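Local coordinates for protein MamA (PDB 3VTX) that is a tetratricopeptide-repeat protein built of stacked helical hairpins, a fold that generally serves as a scaffold for protein-protein interactions, at residues T104-D118 against A129-A143. Sequence-based numbering, arbitrary orientation.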
# COMPACT_ATOMS: atom_id res chain seq x y z
N THR A 104 6.96 6.63 10.92
CA THR A 104 6.67 8.01 10.46
C THR A 104 7.43 8.36 9.20
O THR A 104 7.20 9.44 8.58
CB THR A 104 6.89 9.05 11.56
OG1 THR A 104 8.25 8.98 11.96
CG2 THR A 104 5.94 8.83 12.76
N VAL A 105 8.28 7.47 8.73
CA VAL A 105 8.89 7.62 7.42
C VAL A 105 8.41 6.58 6.33
O VAL A 105 9.14 6.24 5.37
CB VAL A 105 10.40 7.75 7.51
CG1 VAL A 105 10.73 9.04 8.25
CG2 VAL A 105 11.05 6.52 8.14
N TYR A 106 7.18 6.08 6.47
CA TYR A 106 6.70 4.99 5.66
C TYR A 106 6.14 5.61 4.37
O TYR A 106 4.92 5.89 4.28
CB TYR A 106 5.57 4.24 6.33
CG TYR A 106 5.25 2.84 5.84
CD1 TYR A 106 5.68 2.34 4.62
CD2 TYR A 106 4.47 2.02 6.63
CE1 TYR A 106 5.35 1.06 4.18
CE2 TYR A 106 4.16 0.71 6.24
CZ TYR A 106 4.60 0.25 5.03
OH TYR A 106 4.32 -1.00 4.68
N ALA A 107 6.98 5.78 3.39
CA ALA A 107 6.55 6.53 2.19
C ALA A 107 5.38 5.91 1.46
O ALA A 107 4.53 6.63 0.98
CB ALA A 107 7.75 6.65 1.22
N ASP A 108 5.32 4.60 1.35
CA ASP A 108 4.19 3.96 0.68
C ASP A 108 2.85 4.24 1.34
O ASP A 108 1.83 4.41 0.63
CB ASP A 108 4.40 2.46 0.57
CG ASP A 108 5.25 2.09 -0.68
OD1 ASP A 108 4.81 2.26 -1.88
OD2 ASP A 108 6.32 1.52 -0.41
N ALA A 109 2.87 4.31 2.65
CA ALA A 109 1.69 4.60 3.41
C ALA A 109 1.24 6.01 3.24
O ALA A 109 0.03 6.24 3.13
CB ALA A 109 1.95 4.29 4.93
N TYR A 110 2.17 6.98 3.23
CA TYR A 110 1.77 8.36 3.06
C TYR A 110 1.19 8.51 1.63
O TYR A 110 0.21 9.24 1.45
CB TYR A 110 2.90 9.33 3.15
CG TYR A 110 3.35 9.65 4.57
CD1 TYR A 110 4.51 9.11 5.05
CD2 TYR A 110 2.60 10.46 5.39
CE1 TYR A 110 4.94 9.42 6.35
CE2 TYR A 110 3.03 10.77 6.72
CZ TYR A 110 4.20 10.21 7.16
OH TYR A 110 4.71 10.55 8.46
N TYR A 111 1.82 7.87 0.64
CA TYR A 111 1.35 7.99 -0.76
C TYR A 111 -0.07 7.42 -0.90
O TYR A 111 -0.98 8.10 -1.38
CB TYR A 111 2.29 7.41 -1.78
CG TYR A 111 1.93 7.74 -3.20
CD1 TYR A 111 1.80 9.07 -3.56
CD2 TYR A 111 1.61 6.78 -4.10
CE1 TYR A 111 1.41 9.43 -4.86
CE2 TYR A 111 1.19 7.13 -5.41
CZ TYR A 111 1.11 8.45 -5.74
OH TYR A 111 0.71 8.77 -7.04
N LYS A 112 -0.27 6.23 -0.37
CA LYS A 112 -1.61 5.63 -0.40
C LYS A 112 -2.64 6.49 0.33
O LYS A 112 -3.81 6.66 -0.14
CB LYS A 112 -1.61 4.19 0.20
CG LYS A 112 -1.00 3.08 -0.65
CD LYS A 112 -1.84 2.54 -1.84
CE LYS A 112 -1.54 1.02 -2.05
NZ LYS A 112 -2.23 0.51 -3.29
N LEU A 113 -2.27 7.07 1.49
CA LEU A 113 -3.16 7.91 2.27
C LEU A 113 -3.55 9.11 1.46
O LEU A 113 -4.71 9.49 1.41
CB LEU A 113 -2.45 8.36 3.60
CG LEU A 113 -3.32 9.28 4.41
CD1 LEU A 113 -4.62 8.56 5.00
CD2 LEU A 113 -2.40 9.82 5.59
N GLY A 114 -2.58 9.66 0.76
CA GLY A 114 -2.85 10.77 -0.13
C GLY A 114 -3.82 10.41 -1.28
O GLY A 114 -4.78 11.18 -1.57
N LEU A 115 -3.64 9.22 -1.85
CA LEU A 115 -4.51 8.72 -2.90
C LEU A 115 -5.92 8.59 -2.35
O LEU A 115 -6.92 8.99 -3.03
CB LEU A 115 -4.05 7.39 -3.46
CG LEU A 115 -2.75 7.47 -4.26
CD1 LEU A 115 -2.40 6.02 -4.70
CD2 LEU A 115 -2.78 8.42 -5.53
N VAL A 116 -6.06 8.05 -1.16
CA VAL A 116 -7.38 7.88 -0.55
C VAL A 116 -8.04 9.28 -0.33
O VAL A 116 -9.21 9.49 -0.79
CB VAL A 116 -7.32 7.09 0.73
CG1 VAL A 116 -8.76 6.95 1.36
CG2 VAL A 116 -6.78 5.72 0.54
N TYR A 117 -7.34 10.21 0.27
CA TYR A 117 -7.87 11.56 0.51
C TYR A 117 -8.26 12.25 -0.77
O TYR A 117 -9.36 12.77 -0.91
CB TYR A 117 -6.88 12.41 1.21
CG TYR A 117 -6.82 12.20 2.73
CD1 TYR A 117 -7.97 12.14 3.54
CD2 TYR A 117 -5.58 12.21 3.35
CE1 TYR A 117 -7.84 12.00 4.92
CE2 TYR A 117 -5.47 12.07 4.74
CZ TYR A 117 -6.60 11.98 5.48
OH TYR A 117 -6.42 11.87 6.84
N ASP A 118 -7.44 12.11 -1.80
CA ASP A 118 -7.77 12.82 -3.03
C ASP A 118 -9.04 12.22 -3.65
O ASP A 118 -9.85 12.97 -4.24
CB ASP A 118 -6.66 12.79 -4.04
CG ASP A 118 -6.76 13.98 -5.08
OD1 ASP A 118 -6.93 15.12 -4.63
OD2 ASP A 118 -6.72 13.65 -6.31
N ALA A 129 -0.02 14.71 2.52
CA ALA A 129 0.52 13.34 2.51
C ALA A 129 1.49 13.17 1.34
O ALA A 129 2.56 12.53 1.42
CB ALA A 129 -0.66 12.30 2.33
N TYR A 130 1.15 13.72 0.17
CA TYR A 130 2.09 13.63 -0.94
C TYR A 130 3.44 14.39 -0.71
O TYR A 130 4.49 13.94 -1.21
CB TYR A 130 1.49 14.16 -2.25
CG TYR A 130 0.22 13.49 -2.73
CD1 TYR A 130 0.08 12.12 -2.69
CD2 TYR A 130 -0.83 14.25 -3.31
CE1 TYR A 130 -1.08 11.50 -3.23
CE2 TYR A 130 -2.02 13.64 -3.83
CZ TYR A 130 -2.13 12.27 -3.71
OH TYR A 130 -3.20 11.64 -4.33
N GLU A 131 3.34 15.55 -0.08
CA GLU A 131 4.49 16.36 0.28
C GLU A 131 5.39 15.53 1.19
O GLU A 131 6.63 15.50 0.99
CB GLU A 131 4.04 17.66 0.94
CG GLU A 131 3.55 18.66 -0.09
CD GLU A 131 3.06 19.94 0.48
OE1 GLU A 131 2.70 19.98 1.68
OE2 GLU A 131 3.04 20.94 -0.29
N LYS A 132 4.77 14.81 2.11
CA LYS A 132 5.56 13.96 3.04
C LYS A 132 6.19 12.88 2.25
O LYS A 132 7.33 12.56 2.51
CB LYS A 132 4.70 13.38 4.13
CG LYS A 132 5.41 12.73 5.26
CD LYS A 132 6.15 13.74 6.17
CE LYS A 132 6.97 12.93 7.23
NZ LYS A 132 8.02 13.79 7.90
N THR A 133 5.47 12.28 1.26
CA THR A 133 6.01 11.26 0.40
C THR A 133 7.25 11.73 -0.32
O THR A 133 8.24 11.03 -0.37
CB THR A 133 4.98 10.74 -0.66
OG1 THR A 133 3.79 10.24 0.02
CG2 THR A 133 5.56 9.68 -1.58
N ILE A 134 7.19 12.92 -0.89
CA ILE A 134 8.31 13.48 -1.61
C ILE A 134 9.47 13.86 -0.63
O ILE A 134 10.63 13.79 -1.04
CB ILE A 134 7.88 14.74 -2.38
CG1 ILE A 134 7.04 14.24 -3.57
CG2 ILE A 134 9.12 15.56 -2.81
CD1 ILE A 134 6.30 15.41 -4.30
N SER A 135 9.17 14.23 0.58
CA SER A 135 10.25 14.54 1.57
C SER A 135 11.07 13.29 1.85
O SER A 135 12.30 13.38 2.14
CB SER A 135 9.69 15.18 2.83
OG SER A 135 8.96 14.25 3.62
N ILE A 136 10.46 12.12 1.77
CA ILE A 136 11.13 10.85 2.00
C ILE A 136 11.76 10.33 0.74
O ILE A 136 12.86 9.78 0.78
CB ILE A 136 10.13 9.77 2.61
CG1 ILE A 136 9.46 10.32 3.87
CG2 ILE A 136 10.81 8.46 2.93
CD1 ILE A 136 8.07 9.61 4.15
N LYS A 137 11.04 10.37 -0.40
CA LYS A 137 11.49 9.86 -1.68
C LYS A 137 11.35 10.97 -2.74
O LYS A 137 10.36 11.00 -3.53
CB LYS A 137 10.65 8.69 -2.14
CG LYS A 137 10.70 7.53 -1.15
CD LYS A 137 11.97 6.73 -1.33
CE LYS A 137 11.89 5.34 -0.57
NZ LYS A 137 12.87 4.36 -1.18
N PRO A 138 12.28 11.92 -2.75
CA PRO A 138 12.15 13.02 -3.73
C PRO A 138 12.25 12.60 -5.18
O PRO A 138 11.87 13.38 -6.09
CB PRO A 138 13.27 14.00 -3.30
CG PRO A 138 14.21 13.19 -2.53
CD PRO A 138 13.49 12.04 -1.92
N GLY A 139 12.73 11.41 -5.47
CA GLY A 139 12.75 10.90 -6.83
C GLY A 139 11.47 10.23 -7.35
O GLY A 139 11.40 9.80 -8.48
N PHE A 140 10.47 10.11 -6.49
CA PHE A 140 9.20 9.47 -6.88
C PHE A 140 8.33 10.43 -7.73
O PHE A 140 7.61 11.26 -7.17
CB PHE A 140 8.43 9.01 -5.64
CG PHE A 140 7.16 8.25 -5.99
CD1 PHE A 140 7.12 7.34 -7.01
CD2 PHE A 140 6.03 8.43 -5.22
CE1 PHE A 140 5.96 6.63 -7.30
CE2 PHE A 140 4.85 7.74 -5.56
CZ PHE A 140 4.82 6.86 -6.53
N ILE A 141 8.38 10.22 -9.01
CA ILE A 141 7.79 11.14 -10.00
C ILE A 141 6.26 11.26 -9.84
O ILE A 141 5.70 12.37 -9.89
CB ILE A 141 8.17 10.71 -11.44
CG1 ILE A 141 9.71 10.92 -11.68
CG2 ILE A 141 7.46 11.60 -12.55
CD1 ILE A 141 10.20 9.99 -12.61
N ARG A 142 5.59 10.16 -9.62
CA ARG A 142 4.15 10.21 -9.58
C ARG A 142 3.62 11.05 -8.43
O ARG A 142 2.55 11.59 -8.55
CB ARG A 142 3.52 8.80 -9.54
CG ARG A 142 2.08 8.87 -10.08
CD ARG A 142 1.46 7.51 -10.17
NE ARG A 142 0.17 7.47 -10.81
CZ ARG A 142 -1.01 7.45 -10.21
NH1 ARG A 142 -2.13 7.39 -10.92
NH2 ARG A 142 -1.10 7.55 -8.91
N ALA A 143 4.33 11.20 -7.33
CA ALA A 143 3.88 12.04 -6.27
C ALA A 143 3.74 13.48 -6.71
O ALA A 143 2.80 14.20 -6.28
CB ALA A 143 4.78 11.91 -5.05
O HOH W 1 -4.01 13.26 -6.49
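Tyr111 and Phe140 meet edge-to-face: CE2 of Phe140 stands over the centre of the Tyr111 ring, the planes are 85° apart and the centroids 4.9 Å. The first torsion of Tyr111 sets CG opposite the backbone N, and the ring lies among Thr133, Tyr130, Arg142 and Ala143. Tyr130 completes the aromatic cluster obliquely, its CD1 3.6 Å from CD1 of Tyr111. A different kind of ring contact is CH-pi: bent at its second torsion, the Lys132 chain lays CG over the face of Tyr110, 3.3 Å from the ring centroid and nearly on the normal.

Apolar contacts flank these rings. CD1 of Ile136 touches CD1 of Tyr110 at 3.7 Å, and its CG2 packs on CB of Ala107. At Gly114 the helices come close: the Ala129 CB is 3.6 Å from Gly114 N, and the Tyr130 ring lies against the glycine backbone, where no side chain intervenes.

Among polar contacts, Arg142 NH2 donates to Tyr111 OH (2.9 Å, 146° at the hydrogen), the guanidinium and ring planes being almost perpendicular; Ser146 is a further hydrogen-bond partner of that hydroxyl. A water links Tyr130 OH to Asp118 OD2, weakly on the carboxylate side, while Asp118 OD1 is hydrogen-bonded to His123 ND1. Within 104-118, Tyr110 OH donates to Thr104 O at 2.7 Å, which should limit the swing of the ring whose face Lys132 CG meets.

The axes of 107-118 and 129-136 approach to 7.9 Å at 156°, the antiparallel helical hairpin of a tetratricopeptide repeat, with Phe140 in the turn ahead of helix 141-153 and Arg142 in its first turn both reaching Tyr111.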